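PDB 4ZOC: Lin1840 protein from Listeria innocua serovar 6a, which probably hydrolyses terminal, non-reducing beta-D-glucosyl residues with release of beta-D-glucose, and takes part in beta-1,2-glucan metabolism. Local coordinates for residues A[385-390]-A[427-432]; A[272-277]-A[299-304]; A[110-115]-A[161-166]; A[478-483]-A[556-561]; A[628-633]-A[664-669]. The protein carries 2 engineered substitutions. All coordinates share one frame; numbering follows the deposited sequence.

Overall arrangement
Followed from the N terminus, the five contacts close their loops in series, and none nests in or crosses another. Interaction 3 comes first, joining helices 112-128 and 158-173, and interaction 2 follows, joining the turn after strand 266-268 to strand 301-302 of the parallel barrel. In the C-terminal family region, interaction 1 joins the lead-ins to two neighbouring parallel strands, and interaction 4 sets two loops together at the subunit interface. Interaction 5 closes last, between the two sheets of the fibronectin-like sandwich. Interactions 3 and 5 touch, Asp111 OD1 lying 4.0 Å from Lys665 CB, which puts sandwich against barrel. Interactions 1 and 2 lie farthest apart, with centres 52 Å from each other.

Interaction 1 of 5, residues A[385-390]-A[427-432]; sequences LPLAKE and EVFETV
At the entry to the neighbouring parallel strands 393-397 and 432-436, Lys389 and Phe429 bring the two lead-in loops together, their CA atoms 5.1 Å apart. The Phe429 ring meets the other loop through its CD1-CE1 side. Ala388 O approaches Phe429 CE1 at 3.3 Å, close to the ring plane and at the edge, while Leu387 CB comes to the same CE1 obliquely at 4.0 Å and Lys389 O lies oblique to CD1 at 3.5 Å. Within its own loop, Val428 lays CG1 over one face of the ring, offset toward the rim. The Lys389 chain is bent at chi3 (136°) and again at chi4 (-85°), which curls the ammonium group back so that NZ donates to Val428 O at 2.7 Å, in the carbonyl plane and on a lone pair.

Farther along, two waters join the loops. Water 1 links backbone to backbone, donating to Lys389 O at 2.8 Å and accepting from Thr431 N; water 2 donates to Glu390 O and is hydrogen-bonded to Thr431 OG1 at 2.8 Å. Glu390 and Glu430 keep their carboxylates almost perpendicular, 83° between planes, with the two OE1 atoms 5.0 Å apart. Helix 532-541 packs on Val428 and Phe429 through Ala537 and Ser541, and Ile393 touches both Leu387 and Phe429. Two parallel strands linked through helix 421-426 form a beta-alpha-beta crossover, and this contact joins the loops entering them.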
# COMPACT_ATOMS: atom_id res chain seq x y z
N LEU A 385 -26.71 27.47 3.71
CA LEU A 385 -26.20 27.86 5.02
C LEU A 385 -25.60 29.24 5.06
O LEU A 385 -24.92 29.65 4.09
CB LEU A 385 -25.08 26.86 5.49
CG LEU A 385 -25.57 25.41 5.49
CD1 LEU A 385 -24.41 24.55 5.96
CD2 LEU A 385 -26.78 25.26 6.37
N PRO A 386 -25.75 29.93 6.19
CA PRO A 386 -26.44 29.55 7.39
C PRO A 386 -27.97 29.66 7.25
O PRO A 386 -28.51 30.50 6.47
CB PRO A 386 -25.95 30.53 8.42
CG PRO A 386 -25.56 31.71 7.66
CD PRO A 386 -25.04 31.20 6.36
N LEU A 387 -28.64 28.83 8.04
CA LEU A 387 -30.10 28.79 8.12
C LEU A 387 -30.57 29.93 9.03
O LEU A 387 -29.90 30.22 9.98
CB LEU A 387 -30.54 27.43 8.64
CG LEU A 387 -30.13 26.15 7.95
CD1 LEU A 387 -30.80 24.98 8.67
CD2 LEU A 387 -30.54 26.15 6.52
N ALA A 388 -31.69 30.56 8.73
CA ALA A 388 -32.38 31.49 9.68
C ALA A 388 -32.93 30.73 10.86
O ALA A 388 -33.34 29.58 10.72
CB ALA A 388 -33.54 32.19 8.96
N LYS A 389 -33.03 31.40 12.01
CA LYS A 389 -33.50 30.74 13.21
C LYS A 389 -34.92 30.33 13.01
O LYS A 389 -35.37 29.37 13.64
CB LYS A 389 -33.42 31.65 14.43
CG LYS A 389 -32.10 31.63 15.17
CD LYS A 389 -32.17 32.56 16.42
CE LYS A 389 -31.55 31.91 17.68
NZ LYS A 389 -32.46 31.00 18.48
N GLU A 390 -35.67 31.02 12.14
CA GLU A 390 -37.08 30.65 11.87
C GLU A 390 -37.26 29.57 10.80
O GLU A 390 -38.39 29.15 10.50
CB GLU A 390 -37.91 31.90 11.46
CG GLU A 390 -37.73 33.12 12.36
CD GLU A 390 -36.33 33.73 12.28
OE1 GLU A 390 -35.95 34.38 13.27
OE2 GLU A 390 -35.62 33.54 11.22
N GLU A 427 -32.75 23.88 20.79
CA GLU A 427 -32.32 25.07 21.53
C GLU A 427 -32.29 26.31 20.67
O GLU A 427 -32.27 27.40 21.20
CB GLU A 427 -30.93 24.88 22.13
CG GLU A 427 -30.89 23.79 23.21
CD GLU A 427 -29.51 23.61 23.85
OE1 GLU A 427 -28.40 23.99 23.31
OE2 GLU A 427 -29.53 23.03 24.93
N VAL A 428 -32.23 26.16 19.36
CA VAL A 428 -31.88 27.30 18.44
C VAL A 428 -33.04 27.58 17.50
O VAL A 428 -33.45 28.73 17.33
CB VAL A 428 -30.59 26.99 17.68
CG1 VAL A 428 -30.31 28.00 16.62
CG2 VAL A 428 -29.42 26.88 18.66
N PHE A 429 -33.58 26.51 16.94
CA PHE A 429 -34.67 26.54 15.92
C PHE A 429 -36.06 26.20 16.53
O PHE A 429 -36.28 25.16 17.08
CB PHE A 429 -34.31 25.56 14.77
CG PHE A 429 -33.02 25.89 14.06
CD1 PHE A 429 -33.00 26.83 13.05
CD2 PHE A 429 -31.87 25.24 14.37
CE1 PHE A 429 -31.79 27.18 12.40
CE2 PHE A 429 -30.67 25.59 13.78
CZ PHE A 429 -30.63 26.53 12.77
N GLU A 430 -37.05 27.09 16.33
CA GLU A 430 -38.39 26.90 16.94
C GLU A 430 -39.17 25.74 16.34
O GLU A 430 -39.87 25.04 17.05
CB GLU A 430 -39.24 28.19 16.91
CG GLU A 430 -38.96 29.10 15.73
CD GLU A 430 -39.91 30.31 15.61
OE1 GLU A 430 -39.54 31.23 14.83
OE2 GLU A 430 -40.98 30.34 16.27
N THR A 431 -38.96 25.50 15.03
CA THR A 431 -39.69 24.49 14.32
C THR A 431 -38.78 23.38 13.76
O THR A 431 -38.01 23.60 12.80
CB THR A 431 -40.46 25.13 13.17
OG1 THR A 431 -41.19 26.23 13.72
CG2 THR A 431 -41.41 24.07 12.54
N VAL A 432 -38.84 22.22 14.42
CA VAL A 432 -38.11 21.03 14.01
C VAL A 432 -39.06 19.85 14.09
O VAL A 432 -39.75 19.63 15.09
CB VAL A 432 -36.84 20.76 14.85
CG1 VAL A 432 -36.03 19.63 14.26
CG2 VAL A 432 -35.97 21.99 15.01
O HOH W 1 -37.21 27.25 13.27
O HOH W 2 -40.22 28.45 12.33

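Interaction 2 of 5, residues A[272-277]-A[299-304]; sequences GAVAEV and DLEMMT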
# COMPACT_ATOMS: atom_id res chain seq x y z
N GLY A 272 -0.27 -6.12 25.78
CA GLY A 272 0.17 -7.43 25.44
C GLY A 272 1.27 -7.51 24.38
O GLY A 272 1.62 -8.64 23.99
N ALA A 273 1.86 -6.39 23.92
CA ALA A 273 2.72 -6.43 22.77
C ALA A 273 4.03 -7.17 23.08
O ALA A 273 4.74 -7.65 22.17
CB ALA A 273 3.05 -5.00 22.34
N VAL A 274 4.40 -7.26 24.35
CA VAL A 274 5.59 -8.09 24.69
C VAL A 274 5.32 -9.58 24.36
O VAL A 274 6.11 -10.20 23.65
CB VAL A 274 6.01 -7.92 26.17
CG1 VAL A 274 7.11 -8.91 26.47
CG2 VAL A 274 6.49 -6.47 26.45
N ALA A 275 4.21 -10.14 24.86
CA ALA A 275 3.81 -11.53 24.63
C ALA A 275 3.57 -11.80 23.15
O ALA A 275 3.88 -12.86 22.60
CB ALA A 275 2.57 -11.85 25.48
N GLU A 276 3.15 -10.76 22.47
CA GLU A 276 2.66 -10.85 21.07
C GLU A 276 3.81 -10.95 20.12
O GLU A 276 3.61 -11.31 18.96
CB GLU A 276 1.69 -9.73 20.75
CG GLU A 276 0.31 -10.01 21.40
CD GLU A 276 -0.64 -8.85 21.43
OE1 GLU A 276 -0.36 -7.87 20.71
OE2 GLU A 276 -1.67 -9.04 22.11
N VAL A 277 5.04 -10.68 20.56
CA VAL A 277 6.20 -10.85 19.66
C VAL A 277 6.33 -12.36 19.33
O VAL A 277 6.89 -12.76 18.25
CB VAL A 277 7.50 -10.18 20.15
CG1 VAL A 277 7.32 -8.74 20.51
CG2 VAL A 277 8.14 -10.89 21.33
N ASP A 299 10.48 -0.90 29.41
CA ASP A 299 10.53 -0.83 30.86
C ASP A 299 9.35 -1.41 31.57
O ASP A 299 9.45 -1.73 32.76
CB ASP A 299 10.69 0.60 31.30
CG ASP A 299 11.94 1.23 30.70
OD1 ASP A 299 13.00 0.52 30.62
OD2 ASP A 299 11.89 2.43 30.41
N LEU A 300 8.21 -1.48 30.88
CA LEU A 300 6.91 -1.73 31.56
C LEU A 300 6.03 -2.53 30.65
O LEU A 300 5.70 -2.04 29.56
CB LEU A 300 6.29 -0.37 31.94
CG LEU A 300 5.00 -0.40 32.77
CD1 LEU A 300 5.09 -1.28 34.04
CD2 LEU A 300 4.51 1.04 33.03
N GLU A 301 5.69 -3.74 31.08
CA GLU A 301 4.91 -4.71 30.33
C GLU A 301 3.45 -4.56 30.68
O GLU A 301 3.04 -4.75 31.83
CB GLU A 301 5.39 -6.13 30.62
CG GLU A 301 4.59 -7.19 29.86
CD GLU A 301 5.20 -8.52 29.87
OE1 GLU A 301 6.18 -8.71 30.62
OE2 GLU A 301 4.66 -9.41 29.15
N MET A 302 2.67 -4.14 29.67
CA MET A 302 1.29 -3.85 29.91
C MET A 302 0.42 -5.12 29.84
O MET A 302 0.10 -5.65 28.75
CB MET A 302 0.79 -2.85 28.85
CG MET A 302 -0.67 -2.48 29.04
SD MET A 302 -1.37 -1.31 27.84
CE MET A 302 -0.42 0.18 28.14
N MET A 303 0.05 -5.66 31.03
CA MET A 303 -1.00 -6.76 31.13
C MET A 303 -0.69 -8.12 30.55
O MET A 303 -1.54 -8.94 30.31
CB MET A 303 -2.32 -6.23 30.66
CG MET A 303 -3.05 -5.48 31.78
SD MET A 303 -3.47 -6.57 33.21
CE MET A 303 -4.82 -7.53 32.51
N THR A 304 0.60 -8.39 30.43
CA THR A 304 1.13 -9.75 30.16
C THR A 304 2.26 -10.04 31.15
O THR A 304 2.70 -9.13 31.87
CB THR A 304 1.52 -9.98 28.65
OG1 THR A 304 2.39 -8.91 28.19
CG2 THR A 304 0.28 -10.02 27.84
O HOH W 3 2.97 -6.64 26.73
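Glu301 lies across Val274 before its carboxylate turns to polar partners. Its CG lies anti to the backbone N (chi1 179°) and the chain stays extended, crossing the valine at about a right angle. CB is 4.3 Å from Val274 CG2, CG is 4.0 Å from that same methyl, and CD rests 3.8 Å from Val274 CB. At the tip, OE2 touches Val274 CB at 3.6 Å, yet its polar needs are met on its own side of the contact: Thr304 OG1 donates to its anti lone pair at 2.5 Å, and Cys306 N donates as well. OE1 takes Tyr307 N. The carboxylate therefore sits at the start of helix 306-316, where backbone N-H groups would favour a negative charge.

Thr304 carries the arrangement across. Its OG1 accepts from water 3, which accepts from Val274 N, while CG2 packs 3.5 Å from Gly272 CA. Gly272 N donates to Met302 O at 3.0 Å, with an N-H...O angle of 163°. Backbone bonds Asp299-Leu267 and Leu300-Ser269 join strand 266-268 to the run into strand 301-302, closing the barrel. Trp271 of the pocket adjoins, and the Met302 side chain lies about 6 Å from bound beta-D-glucopyranose: the C-terminal rim of a TIM barrel.

Interaction 3 of 5, residues A[110-115]-A[161-166]; sequences FDRETV and NSELGK
Arg112 and Glu163 approach each other at a slant, their guanidinium and carboxylate planes 73° apart. The guanidinium presents its NE/NH2 side, and both nitrogens donate to the single oxygen Glu163 OE1, each at 3.0 Å. That oxygen lies exactly in the guanidinium plane, at the edge between the two N-H groups. Seen from the carboxylate the two bonds differ, since NE uses the anti lone pair of OE1 whereas NH2 comes on the anti side but 29° out of plane. The glutamate can present this oxygen because its chain folds at chi2 (-70°), while the arginine stretches from CG to NE to reach it. The second oxygen, Glu163 OE2, is taken on the syn side by Lys166 NZ at 2.9 Å, completing a salt-bridge network of three residues.

Next to the charged pair, Leu164 pushes its CD2 branch against the first turn of helix 112-128. It lies 3.9 Å from Arg112 CA and 4.1 Å from Val115 CG2, and the leucine crosses both side chains at about right angles. Val115 CG1 rests 3.5 Å from Leu164 O. The turn itself is fixed by Asp111 at the N-cap, whose OD2 accepts from Thr114 N and Thr114 OG1 on opposite faces of the carboxylate plane.

Arg112 also bonds to Phe663 O through NH1 and makes a cation-pi contact with Phe663. With both its carboxylate oxygens paired to cations, Glu163 is probably held as the anion, and Arg112 extends the helix pairing to strand 659-668.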
# COMPACT_ATOMS: atom_id res chain seq x y z
N PHE A 110 -6.70 23.02 12.50
CA PHE A 110 -5.43 23.75 12.18
C PHE A 110 -5.12 24.78 13.25
O PHE A 110 -4.54 25.87 12.97
CB PHE A 110 -5.52 24.33 10.76
CG PHE A 110 -5.19 23.34 9.69
CD1 PHE A 110 -6.15 22.37 9.30
CD2 PHE A 110 -4.00 23.46 8.97
CE1 PHE A 110 -5.92 21.50 8.28
CE2 PHE A 110 -3.76 22.58 7.92
CZ PHE A 110 -4.75 21.61 7.60
N ASP A 111 -5.53 24.47 14.51
CA ASP A 111 -5.45 25.43 15.59
C ASP A 111 -4.75 24.90 16.85
O ASP A 111 -5.32 24.14 17.62
CB ASP A 111 -6.84 26.03 15.90
CG ASP A 111 -6.73 27.25 16.77
OD1 ASP A 111 -6.16 28.27 16.29
OD2 ASP A 111 -7.11 27.17 17.95
N ARG A 112 -3.49 25.30 17.00
CA ARG A 112 -2.62 24.81 18.06
C ARG A 112 -3.28 25.08 19.42
O ARG A 112 -3.29 24.21 20.28
CB ARG A 112 -1.22 25.41 18.00
CG ARG A 112 -0.40 25.01 16.79
CD ARG A 112 0.77 25.99 16.69
NE ARG A 112 1.72 25.74 15.60
CZ ARG A 112 1.58 26.29 14.37
NH1 ARG A 112 0.55 27.06 14.08
NH2 ARG A 112 2.51 26.08 13.45
N GLU A 113 -3.83 26.27 19.63
CA GLU A 113 -4.36 26.65 20.97
C GLU A 113 -5.62 25.78 21.30
O GLU A 113 -5.77 25.35 22.42
CB GLU A 113 -4.62 28.13 21.06
CG GLU A 113 -5.23 28.62 22.39
CD GLU A 113 -4.39 28.45 23.58
OE1 GLU A 113 -3.20 27.99 23.49
OE2 GLU A 113 -4.93 28.77 24.66
N THR A 114 -6.47 25.47 20.31
CA THR A 114 -7.56 24.54 20.52
C THR A 114 -7.08 23.21 21.08
O THR A 114 -7.66 22.67 21.99
CB THR A 114 -8.40 24.34 19.24
OG1 THR A 114 -9.05 25.56 18.89
CG2 THR A 114 -9.44 23.20 19.29
N VAL A 115 -6.03 22.64 20.45
CA VAL A 115 -5.49 21.35 20.90
C VAL A 115 -4.85 21.45 22.29
O VAL A 115 -5.06 20.58 23.13
CB VAL A 115 -4.55 20.82 19.82
CG1 VAL A 115 -3.82 19.63 20.32
CG2 VAL A 115 -5.40 20.60 18.56
N ASN A 161 1.05 17.25 12.14
CA ASN A 161 0.93 16.31 13.25
C ASN A 161 1.95 16.64 14.33
O ASN A 161 1.68 16.47 15.52
CB ASN A 161 1.15 14.83 12.80
CG ASN A 161 0.03 14.35 11.88
OD1 ASN A 161 -1.00 15.06 11.78
ND2 ASN A 161 0.14 13.18 11.34
N SER A 162 3.13 17.06 13.88
CA SER A 162 4.20 17.47 14.82
C SER A 162 3.77 18.69 15.68
O SER A 162 3.92 18.66 16.90
CB SER A 162 5.50 17.81 14.07
OG SER A 162 6.09 16.67 13.42
N GLU A 163 3.17 19.70 15.03
CA GLU A 163 2.78 20.99 15.69
C GLU A 163 1.66 20.73 16.68
O GLU A 163 1.72 21.16 17.84
CB GLU A 163 2.46 22.04 14.68
CG GLU A 163 3.69 22.46 13.85
CD GLU A 163 4.66 23.24 14.69
OE1 GLU A 163 4.30 24.30 15.13
OE2 GLU A 163 5.78 22.77 14.96
N LEU A 164 0.68 19.95 16.27
CA LEU A 164 -0.42 19.63 17.19
C LEU A 164 -0.05 18.65 18.33
O LEU A 164 -0.57 18.75 19.48
CB LEU A 164 -1.63 19.17 16.41
CG LEU A 164 -2.12 20.19 15.35
CD1 LEU A 164 -3.41 19.59 14.78
CD2 LEU A 164 -2.42 21.57 15.86
N GLY A 165 0.87 17.74 18.06
CA GLY A 165 1.38 16.89 19.10
C GLY A 165 2.08 17.69 20.17
O GLY A 165 1.88 17.43 21.36
N LYS A 166 2.92 18.62 19.76
CA LYS A 166 3.56 19.50 20.71
C LYS A 166 2.54 20.29 21.53
O LYS A 166 2.68 20.41 22.77
CB LYS A 166 4.54 20.46 20.08
CG LYS A 166 5.73 19.78 19.54
CD LYS A 166 6.77 20.76 19.01
CE LYS A 166 6.32 21.35 17.75
NZ LYS A 166 7.31 22.40 17.34

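Interaction 4 of 5, residues A[478-483]-A[556-561]; sequences ATIRLP and QTTGQI
Thr558 and Ile480 are brought together by their first torsions. In Thr558, chi1 of -69° leaves OG1 beside its own backbone N and CG2 beside the carbonyl carbon, and the two branches reach different residues of the facing loop. In Ile480, chi1 of 53° tucks CG1 between the backbone N and the carbonyl carbon, where it comes within 3.4 Å of Thr558 OG1 as the two side chains lie antiparallel, side by side.

The same hydroxyl oxygen accepts from Ile480 N at 3.1 Å, with an N-H...O angle of 158°, and is also hydrogen-bonded to Glu511 OE2. One threonine oxygen thus ties the peptide of Ile480 to the glutamate, whose residue in addition makes a backbone hydrogen bond to Ile480. The other branch, Thr558 CG2, lies 3.2 Å from Ala478 O, a carbonyl buried here with no polar partner. Thr479 contributes its CG2, 3.8 Å from Thr558 OG1, crossing that side chain at about a right angle. Beyond the polar part, Ile480 CD1 and Ile561 CD1 meet tip to tip at 4.2 Å.

Ile480 is the centre of an inverse gamma turn, its Arg481 N to Thr479 O bond weak at 2.9 Å, while 558-560 forms a short 3-10 segment. Asp589 of the second subunit receives the N-H groups of Ala478 and Thr479, and Arg146 of that subunit donates to Gly559 O and Ile561 O. An inverse gamma turn set against a 3-10 turn therefore forms part of the dimer interface; the gamma-turn half belongs to the loop that also carries pocket residue Glu473.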
# COMPACT_ATOMS: atom_id res chain seq x y z
N ALA A 478 -12.78 -2.51 4.96
CA ALA A 478 -12.21 -2.61 3.61
C ALA A 478 -12.79 -1.66 2.61
O ALA A 478 -12.03 -1.13 1.77
CB ALA A 478 -12.29 -4.03 3.11
N THR A 479 -14.07 -1.31 2.75
CA THR A 479 -14.69 -0.31 1.88
C THR A 479 -15.13 0.87 2.74
O THR A 479 -15.90 0.73 3.72
CB THR A 479 -15.89 -0.91 1.16
OG1 THR A 479 -15.45 -2.08 0.43
CG2 THR A 479 -16.57 0.07 0.27
N ILE A 480 -14.57 2.03 2.43
CA ILE A 480 -14.79 3.20 3.27
C ILE A 480 -16.07 3.97 2.86
O ILE A 480 -16.03 5.15 2.41
CB ILE A 480 -13.55 4.14 3.28
CG1 ILE A 480 -13.12 4.51 1.88
CG2 ILE A 480 -12.41 3.45 4.01
CD1 ILE A 480 -12.55 5.91 1.82
N ARG A 481 -17.18 3.28 3.10
CA ARG A 481 -18.52 3.75 2.80
C ARG A 481 -19.39 3.61 4.04
O ARG A 481 -19.14 2.77 4.88
CB ARG A 481 -19.10 2.97 1.62
CG ARG A 481 -18.54 3.35 0.28
CD ARG A 481 -19.18 2.52 -0.78
NE ARG A 481 -20.58 2.83 -1.03
CZ ARG A 481 -20.99 3.78 -1.86
NH1 ARG A 481 -20.13 4.61 -2.41
NH2 ARG A 481 -22.29 3.98 -2.05
N LEU A 482 -20.39 4.49 4.15
CA LEU A 482 -21.45 4.30 5.09
C LEU A 482 -22.27 3.13 4.64
O LEU A 482 -22.10 2.64 3.49
CB LEU A 482 -22.37 5.55 5.07
CG LEU A 482 -21.88 6.91 5.54
CD1 LEU A 482 -22.88 7.95 5.26
CD2 LEU A 482 -21.62 6.86 7.00
N PRO A 483 -23.08 2.59 5.51
CA PRO A 483 -24.06 1.57 5.07
C PRO A 483 -24.83 2.02 3.88
O PRO A 483 -25.20 3.24 3.77
CB PRO A 483 -24.92 1.35 6.30
CG PRO A 483 -24.10 1.79 7.47
CD PRO A 483 -23.16 2.86 6.96
N GLN A 556 -11.69 9.63 -3.83
CA GLN A 556 -12.71 9.40 -4.86
C GLN A 556 -13.47 8.11 -4.62
O GLN A 556 -14.69 8.07 -4.73
CB GLN A 556 -12.12 9.35 -6.28
CG GLN A 556 -11.44 10.60 -6.81
CD GLN A 556 -12.48 11.68 -7.23
OE1 GLN A 556 -13.67 11.42 -7.52
NE2 GLN A 556 -11.98 12.88 -7.35
N THR A 557 -12.74 7.04 -4.34
CA THR A 557 -13.27 5.72 -4.07
C THR A 557 -12.19 4.95 -3.28
O THR A 557 -11.02 5.38 -3.25
CB THR A 557 -13.58 4.98 -5.38
OG1 THR A 557 -14.32 3.78 -5.15
CG2 THR A 557 -12.30 4.73 -6.20
N THR A 558 -12.56 3.85 -2.64
CA THR A 558 -11.68 3.04 -1.80
C THR A 558 -10.37 2.70 -2.53
O THR A 558 -9.28 2.76 -1.96
CB THR A 558 -12.45 1.73 -1.37
OG1 THR A 558 -13.51 2.13 -0.45
CG2 THR A 558 -11.55 0.81 -0.68
N GLY A 559 -10.50 2.32 -3.80
CA GLY A 559 -9.34 1.93 -4.58
C GLY A 559 -8.37 3.04 -4.97
O GLY A 559 -7.31 2.71 -5.51
N GLN A 560 -8.65 4.27 -4.67
CA GLN A 560 -7.69 5.35 -4.82
C GLN A 560 -6.64 5.35 -3.67
O GLN A 560 -5.63 6.05 -3.71
CB GLN A 560 -8.43 6.69 -4.87
CG GLN A 560 -7.54 7.80 -5.48
CD GLN A 560 -8.23 9.16 -5.52
OE1 GLN A 560 -8.93 9.57 -4.58
NE2 GLN A 560 -8.13 9.83 -6.68
N ILE A 561 -6.92 4.65 -2.60
CA ILE A 561 -6.05 4.62 -1.41
C ILE A 561 -4.69 3.94 -1.66
O ILE A 561 -4.65 2.83 -2.22
CB ILE A 561 -6.78 3.96 -0.25
CG1 ILE A 561 -8.00 4.79 0.18
CG2 ILE A 561 -5.82 3.79 0.93
CD1 ILE A 561 -8.89 4.04 1.17

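Interaction 5 of 5, residues A[628-633]-A[664-669]; sequences VTIKNI and EKVALQ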
# COMPACT_ATOMS: atom_id res chain seq x y z
N VAL A 628 2.24 37.77 5.10
CA VAL A 628 0.98 37.60 4.40
C VAL A 628 -0.05 38.54 4.99
O VAL A 628 -0.28 38.53 6.18
CB VAL A 628 0.43 36.15 4.44
CG1 VAL A 628 -0.83 36.02 3.60
CG2 VAL A 628 1.49 35.14 3.95
N THR A 629 -0.69 39.31 4.13
CA THR A 629 -1.80 40.19 4.53
C THR A 629 -3.10 39.58 4.10
O THR A 629 -3.31 39.22 2.93
CB THR A 629 -1.64 41.56 3.85
OG1 THR A 629 -0.39 42.10 4.26
CG2 THR A 629 -2.70 42.51 4.27
N ILE A 630 -3.99 39.45 5.07
CA ILE A 630 -5.29 38.83 4.81
C ILE A 630 -6.39 39.80 5.18
O ILE A 630 -6.31 40.47 6.20
CB ILE A 630 -5.43 37.47 5.53
CG1 ILE A 630 -6.80 36.86 5.19
CG2 ILE A 630 -5.21 37.59 7.03
CD1 ILE A 630 -6.85 35.35 5.49
N LYS A 631 -7.41 39.87 4.33
CA LYS A 631 -8.59 40.70 4.51
C LYS A 631 -9.87 39.89 4.35
O LYS A 631 -9.98 39.10 3.45
CB LYS A 631 -8.60 41.85 3.49
CG LYS A 631 -9.61 42.93 3.89
CD LYS A 631 -9.67 44.12 2.96
CE LYS A 631 -10.85 44.96 3.38
NZ LYS A 631 -10.83 46.20 2.60
N ASN A 632 -10.80 40.08 5.27
CA ASN A 632 -12.16 39.61 5.14
C ASN A 632 -13.02 40.63 4.39
O ASN A 632 -13.30 41.70 4.90
CB ASN A 632 -12.74 39.37 6.53
CG ASN A 632 -14.18 38.83 6.52
OD1 ASN A 632 -14.91 38.81 5.52
ND2 ASN A 632 -14.63 38.41 7.73
N ILE A 633 -13.33 40.30 3.13
CA ILE A 633 -13.98 41.16 2.20
C ILE A 633 -15.49 40.95 2.17
O ILE A 633 -16.19 41.44 1.28
CB ILE A 633 -13.36 41.04 0.79
CG1 ILE A 633 -13.49 39.61 0.22
CG2 ILE A 633 -11.86 41.47 0.80
CD1 ILE A 633 -13.20 39.50 -1.28
N GLU A 664 -1.39 29.26 10.07
CA GLU A 664 -1.97 30.08 11.14
C GLU A 664 -3.42 30.35 10.79
O GLU A 664 -3.80 30.70 9.64
CB GLU A 664 -1.27 31.48 11.31
CG GLU A 664 -1.86 32.25 12.47
CD GLU A 664 -1.18 33.55 12.82
OE1 GLU A 664 0.03 33.73 12.54
OE2 GLU A 664 -1.87 34.42 13.42
N LYS A 665 -4.26 30.14 11.75
CA LYS A 665 -5.67 30.42 11.62
C LYS A 665 -5.95 31.85 12.09
O LYS A 665 -5.56 32.23 13.20
CB LYS A 665 -6.50 29.42 12.43
CG LYS A 665 -7.97 29.51 12.20
CD LYS A 665 -8.58 28.29 12.89
CE LYS A 665 -9.75 27.78 12.19
NZ LYS A 665 -10.31 26.60 12.90
N VAL A 666 -6.59 32.63 11.24
CA VAL A 666 -6.66 34.09 11.48
C VAL A 666 -8.12 34.48 11.55
O VAL A 666 -8.86 34.18 10.67
CB VAL A 666 -5.93 34.90 10.37
CG1 VAL A 666 -5.88 36.37 10.71
CG2 VAL A 666 -4.49 34.45 10.16
N ALA A 667 -8.52 35.09 12.66
CA ALA A 667 -9.87 35.57 12.90
C ALA A 667 -10.02 37.05 12.45
O ALA A 667 -9.14 37.90 12.73
CB ALA A 667 -10.17 35.47 14.37
N LEU A 668 -11.05 37.32 11.67
CA LEU A 668 -11.23 38.64 11.08
C LEU A 668 -12.68 39.03 11.09
O LEU A 668 -13.52 38.30 10.59
CB LEU A 668 -10.77 38.64 9.63
CG LEU A 668 -9.31 38.36 9.41
CD1 LEU A 668 -9.08 37.95 7.99
CD2 LEU A 668 -8.39 39.53 9.77
N GLN A 669 -12.97 40.21 11.63
CA GLN A 669 -14.29 40.76 11.50
C GLN A 669 -14.55 41.12 10.07
O GLN A 669 -13.63 41.19 9.23
CB GLN A 669 -14.41 41.98 12.41
CG GLN A 669 -14.36 41.62 13.88
CD GLN A 669 -15.60 40.85 14.33
OE1 GLN A 669 -16.70 41.33 14.17
NE2 GLN A 669 -15.40 39.65 14.87
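Asn632 ND2 donates to two carbonyl oxygens: Leu668 O on the facing strand at 3.1 Å, and Ile636 O, four residues on in the sequence. The bond to Leu668 O is fairly straight, with an N-H...O angle of 156°. It lies within the amide plane of the asparagine, yet reaches the carbonyl from above its plane, 52° out of it. Gln669 O stands 3.3 Å from the same nitrogen. On the other side of the amide, OD1 is hydrogen-bonded to Ser634 OG, so both ends of the group have partners and its rotation is fixed. CG lies anti to the backbone N, sending the amide across to the other strand, with Asn632 CB 3.7 Å from Leu668 CB.

Away from the amide the contact becomes apolar. Ile630 sets CG1 at 3.8 Å from Leu668 CD1, and its CG2 reaches Val666 CG1 at 3.9 Å as the two side chains pass flank to flank, pointing opposite ways. Ile642 of strand 638-648 touches both Ile630 and Val666, and Leu609 covers Ile630 as well. The two strand segments run 7.8 Å apart at 43°, too far for backbone pairing, so the sheets of this beta-sandwich meet through side chains, with Leu668 O as the backbone acceptor. An apolar seam thus borders a buried amide whose N-H and C=O are satisfied by Leu668 O, Ile636 O and Ser634 OG, which offsets the cost of burying it.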